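Local coordinates for protein restriction endonuclease S subunits (Thermoanaerobacter tengcongensis, PDB 3OKG) that probably recognises the DNA target as the specificity subunit of a type I methyltransferase, which is composed of M and S polypeptides, at residues I59-G64 and L99-L104; R138-T143 and L396-Q401; M241-P246 and A279-A284. All coordinates share one frame; numbering follows the deposited sequence.

The three contacts illustrate how chemistry follows position in a two-domain specificity subunit. Interactions 1 and 2 are partly buried neighbours, their centres about 11 Å apart. They share one corner of the fold: Lys-100 of interaction 1 forms a salt bridge with Asp-140 of interaction 2, while Lys-397 on the helix of interaction 2 probably hydrogen-bonds to the carbonyl of Leu-99. Yet interaction 1 joins loop to strand by packing and water, whereas interaction 2 fastens a domain to a helix far along the sequence through salt bridges and a glutamine amide. Interaction 3 is a surface contact in the second specificity domain, about 57 Å from interaction 2 centre to centre, and relies on water and side-chain packing without ion pairs.

Interaction 1. Residues I59-G64 and L99-L104; sequences IDSTVG and LKNIAL
Gly-64 O takes a CA-H...O contact from Ala-103 CA at 3.5 Å. Water 2 lies very close to the same oxygen, at a length that leaves this bond doubtful, and accepts more soundly from Leu-104 N (2.9 Å). The glycine suits its place, since its CA lies 3.0 Å from Ile-102 O, where a CB would collide, and its phi is positive (75°). A second water, water 1, spans Ile-59 O and the side-chain ND2 of Asn-101, the latter through a weak bond. The motif is a short hairpin of strands 59-60 and 65-66, its loop tightened by an Asx turn at Asp-60; it packs on strand 102-104, an outer strand of the antiparallel sheet with 90-93 and 118-121. Ile-59 provides the apolar part of the contact. With CG1 anti to the carbonyl carbon (chi1 -63°), its CD1 extends to 3.8 Å from Ala-103 CB, and CG2 lies 3.9 Å from Asn-101 ND2. Ser-61 uses carbon rather than oxygen here: its CB rests 3.3 Å from Leu-99 O and 3.4 Å from Asn-101 ND2. Its OG is hydrogen-bonded to Lys-397 NZ on helix 392-407.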
loop_
_atom_site.group_PDB
_atom_site.type_symbol
_atom_site.label_atom_id
_atom_site.label_comp_id
_atom_site.label_asym_id
_atom_site.label_seq_id
_atom_site.Cartn_x
_atom_site.Cartn_y
_atom_site.Cartn_z
ATOM N N ILE A 59 4.756 16.594 14.052
ATOM C CA ILE A 59 4.139 15.315 14.401
ATOM C C ILE A 59 4.112 14.331 13.225
ATOM O O ILE A 59 3.723 14.689 12.094
ATOM C CB ILE A 59 2.699 15.529 14.921
ATOM C CG1 ILE A 59 2.751 16.356 16.219
ATOM C CG2 ILE A 59 1.983 14.186 15.188
ATOM C CD1 ILE A 59 1.451 16.403 16.982
ATOM N N ASP A 60 4.470 13.087 13.521
ATOM C CA ASP A 60 4.236 11.962 12.621
ATOM C C ASP A 60 2.834 11.426 12.944
ATOM O O ASP A 60 2.624 10.763 13.974
ATOM C CB ASP A 60 5.283 10.851 12.857
ATOM C CG ASP A 60 5.015 9.609 12.009
ATOM O OD1 ASP A 60 3.974 9.569 11.317
ATOM O OD2 ASP A 60 5.842 8.667 12.025
ATOM N N SER A 61 1.882 11.709 12.069
ATOM C CA SER A 61 0.476 11.421 12.401
ATOM C C SER A 61 0.199 9.930 12.311
ATOM O O SER A 61 -0.799 9.444 12.835
ATOM C CB SER A 61 -0.486 12.164 11.457
ATOM O OG SER A 61 -0.365 11.671 10.132
ATOM N N THR A 62 1.074 9.207 11.613
ATOM C CA THR A 62 0.878 7.760 11.477
ATOM C C THR A 62 0.922 7.004 12.800
ATOM O O THR A 62 0.131 6.087 13.022
ATOM C CB THR A 62 1.846 7.160 10.464
ATOM O OG1 THR A 62 1.612 7.775 9.192
ATOM C CG2 THR A 62 1.645 5.643 10.354
ATOM N N VAL A 63 1.831 7.384 13.690
ATOM C CA VAL A 63 1.873 6.751 14.999
ATOM C C VAL A 63 1.612 7.739 16.123
ATOM O O VAL A 63 1.503 7.344 17.272
ATOM C CB VAL A 63 3.202 6.071 15.255
ATOM C CG1 VAL A 63 3.398 4.937 14.252
ATOM C CG2 VAL A 63 4.318 7.098 15.139
ATOM N N GLY A 64 1.481 9.014 15.782
ATOM C CA GLY A 64 1.168 10.007 16.782
ATOM C C GLY A 64 2.370 10.329 17.647
ATOM O O GLY A 64 2.306 10.215 18.867
ATOM N N LEU A 99 -6.857 13.769 10.621
ATOM C CA LEU A 99 -5.489 13.440 10.222
ATOM C C LEU A 99 -4.718 12.736 11.367
ATOM O O LEU A 99 -3.737 12.060 11.129
ATOM C CB LEU A 99 -4.743 14.693 9.763
ATOM C CG LEU A 99 -5.184 15.326 8.438
ATOM C CD1 LEU A 99 -4.423 16.621 8.130
ATOM C CD2 LEU A 99 -5.037 14.332 7.307
ATOM N N LYS A 100 -5.190 12.925 12.591
ATOM C CA LYS A 100 -4.583 12.351 13.797
ATOM C C LYS A 100 -3.221 12.951 14.102
ATOM O O LYS A 100 -2.296 12.253 14.529
ATOM C CB LYS A 100 -4.473 10.823 13.720
ATOM C CG LYS A 100 -5.727 10.131 13.217
ATOM C CD LYS A 100 -6.810 10.079 14.233
ATOM C CE LYS A 100 -7.902 9.088 13.748
ATOM N NZ LYS A 100 -9.007 8.967 14.737
ATOM N N ASN A 101 -3.103 14.256 13.908
ATOM C CA ASN A 101 -1.958 14.972 14.453
ATOM C C ASN A 101 -2.135 15.087 15.959
ATOM O O ASN A 101 -2.565 16.106 16.505
ATOM C CB ASN A 101 -1.806 16.328 13.755
ATOM C CG ASN A 101 -1.314 16.159 12.340
ATOM O OD1 ASN A 101 -1.944 16.616 11.388
ATOM N ND2 ASN A 101 -0.200 15.444 12.192
ATOM N N ILE A 102 -1.818 13.994 16.640
ATOM C CA ILE A 102 -2.155 13.859 18.046
ATOM C C ILE A 102 -0.987 13.121 18.661
ATOM O O ILE A 102 -0.593 12.089 18.124
ATOM C CB ILE A 102 -3.398 12.981 18.221
ATOM C CG1 ILE A 102 -4.625 13.627 17.529
ATOM C CG2 ILE A 102 -3.664 12.714 19.719
ATOM C CD1 ILE A 102 -5.758 12.628 17.295
ATOM N N ALA A 103 -0.448 13.611 19.777
ATOM C CA ALA A 103 0.815 13.037 20.271
ATOM C C ALA A 103 0.950 13.213 21.742
ATOM O O ALA A 103 0.314 14.088 22.317
ATOM C CB ALA A 103 1.982 13.704 19.576
ATOM N N LEU A 104 1.819 12.399 22.337
ATOM C CA LEU A 104 2.095 12.456 23.770
ATOM C C LEU A 104 3.404 13.180 23.979
ATOM O O LEU A 104 4.387 12.892 23.312
ATOM C CB LEU A 104 2.209 11.041 24.333
ATOM C CG LEU A 104 2.550 10.881 25.822
ATOM C CD1 LEU A 104 1.386 11.388 26.697
ATOM C CD2 LEU A 104 2.875 9.415 26.114
HETATM O O HOH W 1 1.883 16.391 10.650
HETATM O O HOH W 2 3.386 10.265 21.157
#

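Interaction 2. Residues R138-T143 and L396-Q401; sequences RSDFIT and LKRLEQ
Ser-139 and Gln-401 mark the closest backbone approach, with their CA atoms 6.2 Å apart, where the start of helix 140-143 comes up to the side of helix 392-407. The motif is a helix N-cap with help from another helix: Ser-139 OG accepts from Phe-141 N within its own segment, and Gln-401 joins the cap from across the contact. The long helix lies in a predicted coiled coil and comes from the far end of the sequence, so the contact ties the chain's last helix to the first specificity domain, consistent with the circular organisation of type I S subunits.

The Gln-401 amide works with both ends. NE2, which also bonds to Asp-405 OD1, donates almost straight (177°) to Ser-139 OG, in the amide plane, while OE1 accepts from Asp-140 N at 2.8 Å, the donor lying above the carbonyl plane. A bend at chi2 (59°) turns this amide to stack on the Asp-140 carboxylate, with the two planes 14° apart. Beside it, Arg-138 grips Glu-400 side-on, NE to OE2 (2.7 Å) and NH2 to OE1 (2.8 Å). Both oxygens use their syn lone pairs in a nearly coplanar pair, which should hold the carboxylate against rotation; Arg-138 NH2 also donates to Ser-61 O. Asp-140 carries the second salt bridge. With Lys-100 at OD1, each carboxylate oxygen has a cationic partner, an environment that probably favours the charged form. Arg-398, folded back by bends at chi2 and chi3, has Gln-401 CB over one guanidinium face, toward its rim, and brings NH1 to the syn lone pair of Asp-140 OD2 at 2.8 Å. Arg-398 NH2 adds a weak bond to that oxygen, and water 3 donates to OD2 while accepting from NH2 at 3.1 Å.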
loop_
_atom_site.group_PDB
_atom_site.type_symbol
_atom_site.label_atom_id
_atom_site.label_comp_id
_atom_site.label_asym_id
_atom_site.label_seq_id
_atom_site.Cartn_x
_atom_site.Cartn_y
_atom_site.Cartn_z
ATOM N N ARG A 138 -6.581 9.188 20.091
ATOM C CA ARG A 138 -6.345 8.800 18.700
ATOM C C ARG A 138 -7.493 8.012 18.071
ATOM O O ARG A 138 -7.461 7.720 16.863
ATOM C CB ARG A 138 -5.038 8.001 18.602
ATOM C CG ARG A 138 -3.860 8.932 18.813
ATOM C CD ARG A 138 -2.560 8.345 18.422
ATOM N NE ARG A 138 -2.542 7.773 17.084
ATOM C CZ ARG A 138 -2.186 8.404 15.974
ATOM N NH1 ARG A 138 -1.839 9.679 15.993
ATOM N NH2 ARG A 138 -2.182 7.735 14.834
ATOM N N SER A 139 -8.484 7.656 18.869
ATOM C CA SER A 139 -9.567 6.844 18.320
ATOM C C SER A 139 -10.527 7.673 17.474
ATOM O O SER A 139 -10.813 8.829 17.800
ATOM C CB SER A 139 -10.383 6.159 19.410
ATOM O OG SER A 139 -11.536 5.581 18.810
ATOM N N ASP A 140 -11.048 7.063 16.414
ATOM C CA ASP A 140 -12.182 7.634 15.655
ATOM C C ASP A 140 -13.387 7.938 16.578
ATOM O O ASP A 140 -14.175 8.831 16.293
ATOM C CB ASP A 140 -12.656 6.654 14.566
ATOM C CG ASP A 140 -11.671 6.502 13.418
ATOM O OD1 ASP A 140 -10.657 7.239 13.348
ATOM O OD2 ASP A 140 -11.917 5.617 12.562
ATOM N N PHE A 141 -13.517 7.208 17.674
ATOM C CA PHE A 141 -14.630 7.447 18.602
ATOM C C PHE A 141 -14.649 8.912 19.067
ATOM O O PHE A 141 -15.725 9.487 19.321
ATOM C CB PHE A 141 -14.555 6.506 19.815
ATOM C CG PHE A 141 -15.709 6.662 20.755
ATOM C CD1 PHE A 141 -16.958 6.147 20.427
ATOM C CD2 PHE A 141 -15.563 7.348 21.951
ATOM C CE1 PHE A 141 -18.039 6.295 21.294
ATOM C CE2 PHE A 141 -16.637 7.499 22.812
ATOM C CZ PHE A 141 -17.876 6.979 22.476
ATOM N N ILE A 142 -13.461 9.510 19.186
ATOM C CA ILE A 142 -13.333 10.921 19.592
ATOM C C ILE A 142 -13.567 11.878 18.436
ATOM O O ILE A 142 -14.384 12.792 18.538
ATOM C CB ILE A 142 -11.939 11.214 20.206
ATOM C CG1 ILE A 142 -11.777 10.484 21.539
ATOM C CG2 ILE A 142 -11.710 12.726 20.366
ATOM C CD1 ILE A 142 -12.949 10.578 22.488
ATOM N N THR A 143 -12.846 11.651 17.337
ATOM C CA THR A 143 -13.021 12.377 16.079
ATOM C C THR A 143 -14.462 12.527 15.723
ATOM O O THR A 143 -14.939 13.600 15.344
ATOM C CB THR A 143 -12.499 11.507 14.908
ATOM O OG1 THR A 143 -11.164 11.113 15.168
ATOM C CG2 THR A 143 -12.603 12.229 13.552
ATOM N N LEU A 396 -1.112 1.324 8.989
ATOM C CA LEU A 396 -0.892 1.591 10.375
ATOM C C LEU A 396 -2.114 2.307 10.988
ATOM O O LEU A 396 -2.543 1.930 12.052
ATOM C CB LEU A 396 0.421 2.355 10.611
ATOM C CG LEU A 396 1.719 1.702 10.082
ATOM C CD1 LEU A 396 2.931 2.429 10.662
ATOM C CD2 LEU A 396 1.782 0.209 10.425
ATOM N N LYS A 397 -2.673 3.319 10.323
ATOM C CA LYS A 397 -3.731 4.090 10.966
ATOM C C LYS A 397 -5.013 3.267 11.158
ATOM O O LYS A 397 -5.671 3.347 12.189
ATOM C CB LYS A 397 -3.995 5.384 10.193
ATOM C CG LYS A 397 -3.033 6.524 10.556
ATOM C CD LYS A 397 -3.302 7.728 9.631
ATOM C CE LYS A 397 -2.571 8.974 10.088
ATOM N NZ LYS A 397 -2.932 10.133 9.238
ATOM N N ARG A 398 -5.376 2.477 10.158
ATOM C CA ARG A 398 -6.622 1.709 10.244
ATOM C C ARG A 398 -6.511 0.445 11.116
ATOM O O ARG A 398 -7.484 0.025 11.766
ATOM C CB ARG A 398 -7.123 1.360 8.844
ATOM C CG ARG A 398 -7.450 2.618 7.996
ATOM C CD ARG A 398 -8.357 3.643 8.721
ATOM N NE ARG A 398 -9.551 3.019 9.284
ATOM C CZ ARG A 398 -10.353 3.599 10.177
ATOM N NH1 ARG A 398 -10.118 4.843 10.575
ATOM N NH2 ARG A 398 -11.409 2.942 10.645
ATOM N N LEU A 399 -5.344 -0.183 11.110
ATOM C CA LEU A 399 -5.123 -1.279 12.044
ATOM C C LEU A 399 -5.071 -0.749 13.461
ATOM O O LEU A 399 -5.550 -1.400 14.385
ATOM C CB LEU A 399 -3.814 -2.026 11.752
ATOM C CG LEU A 399 -3.648 -2.717 10.397
ATOM C CD1 LEU A 399 -2.461 -3.713 10.454
ATOM C CD2 LEU A 399 -4.886 -3.397 9.932
ATOM N N GLU A 400 -4.455 0.420 13.646
ATOM C CA GLU A 400 -4.494 1.063 14.962
ATOM C C GLU A 400 -5.946 1.182 15.438
ATOM O O GLU A 400 -6.272 0.862 16.587
ATOM C CB GLU A 400 -3.857 2.458 14.924
ATOM C CG GLU A 400 -4.006 3.226 16.252
ATOM C CD GLU A 400 -3.375 4.633 16.192
ATOM O OE1 GLU A 400 -3.326 5.235 15.089
ATOM O OE2 GLU A 400 -2.939 5.133 17.250
ATOM N N GLN A 401 -6.819 1.685 14.562
ATOM C CA GLN A 401 -8.219 1.872 14.925
ATOM C C GLN A 401 -8.899 0.562 15.330
ATOM O O GLN A 401 -9.665 0.521 16.284
ATOM C CB GLN A 401 -8.988 2.524 13.765
ATOM C CG GLN A 401 -10.383 2.883 14.157
ATOM C CD GLN A 401 -10.429 3.843 15.336
ATOM O OE1 GLN A 401 -9.712 4.842 15.356
ATOM N NE2 GLN A 401 -11.281 3.549 16.311
HETATM O O HOH W 3 -13.583 3.492 12.836
#

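Interaction 3. Residues M241-P246 and A279-A284; sequences MGQSPP and APQKVA
The amides of Gln-243 and Gln-281 meet at a steep angle, their planes 71° apart. Gln-281 OE1 stands above the plane of the Gln-243 amide, 3.1 Å from its CD; although Gln-243 NE2 is nearer still, at 2.9 Å, the angle is too poor for a hydrogen bond. Lys-282 CE meets the carbonyl end of the same amide, 3.1 Å from Gln-243 OE1. At the other end of the Gln-281 amide, NE2 lies 3.6 Å from Pro-245 CA and beside CD of Pro-246.

Water does the polar joining. Water 5 donates both to Gln-281 OE1 (2.6 Å) and to Ser-244 O, and water 4 accepts from Lys-282 N (2.7 Å) while giving at most a weak, long bond to Gln-243 O. Lys-282 bends at chi2 (-60°), which lays its aliphatic chain along the neighbouring backbone, with CG 3.2 Å from Met-241 O. That carbonyl is buried by the contact without a polar partner. Were Gln-243 cut back to an alanine, Gln-281 OE1 would probably lose the amide that faces it, and Lys-282 CE its contact with the amide oxygen.

The touching parts, 241-246 and 279-282, run in nearly opposite directions, 166° apart. They connect the loop after strand 237-241 with the approach to strand 283-284 in the second specificity domain. Strand 307-309 holds both, since Gln-243 and Lys-282 each form backbone hydrogen bonds with Ile-309. Pro-245 packs on Phe-259 of strand 257-260, and Met-241 reaches Lys-352 and Leu-355 of helix 352-357.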
loop_
_atom_site.group_PDB
_atom_site.type_symbol
_atom_site.label_atom_id
_atom_site.label_comp_id
_atom_site.label_asym_id
_atom_site.label_seq_id
_atom_site.Cartn_x
_atom_site.Cartn_y
_atom_site.Cartn_z
ATOM N N MET A 241 3.649 -12.715 -37.925
ATOM C CA MET A 241 3.909 -11.290 -37.703
ATOM C C MET A 241 2.631 -10.500 -38.017
ATOM O O MET A 241 2.045 -10.672 -39.078
ATOM C CB MET A 241 5.042 -10.775 -38.589
ATOM C CG MET A 241 6.393 -11.454 -38.423
ATOM S SD MET A 241 7.088 -11.283 -36.772
ATOM C CE MET A 241 6.358 -12.715 -36.014
ATOM N N GLY A 242 2.198 -9.638 -37.105
ATOM C CA GLY A 242 0.956 -8.910 -37.323
ATOM C C GLY A 242 1.070 -7.882 -38.446
ATOM O O GLY A 242 2.174 -7.433 -38.785
ATOM N N GLN A 243 -0.072 -7.507 -39.020
ATOM C CA GLN A 243 -0.102 -6.497 -40.079
ATOM C C GLN A 243 -1.237 -5.513 -39.857
ATOM O O GLN A 243 -2.299 -5.897 -39.384
ATOM C CB GLN A 243 -0.360 -7.137 -41.437
ATOM C CG GLN A 243 0.701 -8.069 -41.981
ATOM C CD GLN A 243 0.319 -8.539 -43.366
ATOM O OE1 GLN A 243 -0.007 -9.707 -43.578
ATOM N NE2 GLN A 243 0.307 -7.608 -44.316
ATOM N N SER A 244 -1.012 -4.263 -40.246
ATOM C CA SER A 244 -2.069 -3.254 -40.241
ATOM C C SER A 244 -3.018 -3.475 -41.414
ATOM O O SER A 244 -2.607 -3.399 -42.574
ATOM C CB SER A 244 -1.471 -1.846 -40.311
ATOM O OG SER A 244 -0.615 -1.709 -41.430
ATOM N N PRO A 245 -4.293 -3.764 -41.114
ATOM C CA PRO A 245 -5.315 -3.928 -42.151
ATOM C C PRO A 245 -5.572 -2.568 -42.791
ATOM O O PRO A 245 -5.074 -1.556 -42.285
ATOM C CB PRO A 245 -6.564 -4.354 -41.362
ATOM C CG PRO A 245 -6.115 -4.551 -39.932
ATOM C CD PRO A 245 -4.870 -3.758 -39.759
ATOM N N PRO A 246 -6.339 -2.533 -43.889
ATOM C CA PRO A 246 -6.695 -1.220 -44.432
ATOM C C PRO A 246 -7.480 -0.443 -43.384
ATOM O O PRO A 246 -8.461 -0.964 -42.840
ATOM C CB PRO A 246 -7.599 -1.561 -45.621
ATOM C CG PRO A 246 -7.292 -2.988 -45.956
ATOM C CD PRO A 246 -6.931 -3.640 -44.660
ATOM N N ALA A 279 -11.824 -7.124 -41.487
ATOM C CA ALA A 279 -10.985 -7.796 -42.481
ATOM C C ALA A 279 -9.761 -8.458 -41.853
ATOM O O ALA A 279 -8.634 -8.111 -42.196
ATOM C CB ALA A 279 -10.545 -6.809 -43.569
ATOM N N PRO A 280 -9.987 -9.420 -40.946
ATOM C CA PRO A 280 -8.934 -10.075 -40.157
ATOM C C PRO A 280 -7.809 -10.636 -41.022
ATOM O O PRO A 280 -8.028 -11.601 -41.751
ATOM C CB PRO A 280 -9.671 -11.239 -39.489
ATOM C CG PRO A 280 -11.103 -10.870 -39.519
ATOM C CD PRO A 280 -11.306 -10.038 -40.733
ATOM N N GLN A 281 -6.622 -10.057 -40.914
ATOM C CA GLN A 281 -5.483 -10.450 -41.735
ATOM C C GLN A 281 -4.572 -11.499 -41.082
ATOM O O GLN A 281 -4.317 -12.564 -41.644
ATOM C CB GLN A 281 -4.619 -9.213 -41.994
ATOM C CG GLN A 281 -3.958 -9.131 -43.353
ATOM C CD GLN A 281 -3.639 -7.692 -43.737
ATOM O OE1 GLN A 281 -2.478 -7.282 -43.754
ATOM N NE2 GLN A 281 -4.677 -6.915 -44.029
ATOM N N LYS A 282 -4.085 -11.181 -39.891
ATOM C CA LYS A 282 -3.198 -12.075 -39.152
ATOM C C LYS A 282 -3.959 -12.466 -37.885
ATOM O O LYS A 282 -4.260 -11.615 -37.055
ATOM C CB LYS A 282 -1.875 -11.395 -38.802
ATOM C CG LYS A 282 -0.999 -11.058 -40.007
ATOM C CD LYS A 282 -0.622 -12.311 -40.798
ATOM C CE LYS A 282 0.618 -12.075 -41.662
ATOM N NZ LYS A 282 0.868 -13.203 -42.608
ATOM N N VAL A 283 -4.283 -13.745 -37.736
ATOM C CA VAL A 283 -5.176 -14.160 -36.648
ATOM C C VAL A 283 -4.463 -14.936 -35.550
ATOM O O VAL A 283 -3.685 -15.849 -35.825
ATOM C CB VAL A 283 -6.354 -14.995 -37.184
ATOM C CG1 VAL A 283 -7.232 -15.484 -36.048
ATOM C CG2 VAL A 283 -7.167 -14.167 -38.189
ATOM N N ALA A 284 -4.732 -14.553 -34.307
ATOM C CA ALA A 284 -4.286 -15.306 -33.140
ATOM C C ALA A 284 -5.502 -15.974 -32.487
ATOM O O ALA A 284 -6.606 -15.420 -32.496
ATOM C CB ALA A 284 -3.591 -14.381 -32.167
HETATM O O HOH W 4 -4.279 -8.687 -38.930
HETATM O O HOH W 5 -0.951 -5.154 -43.984
#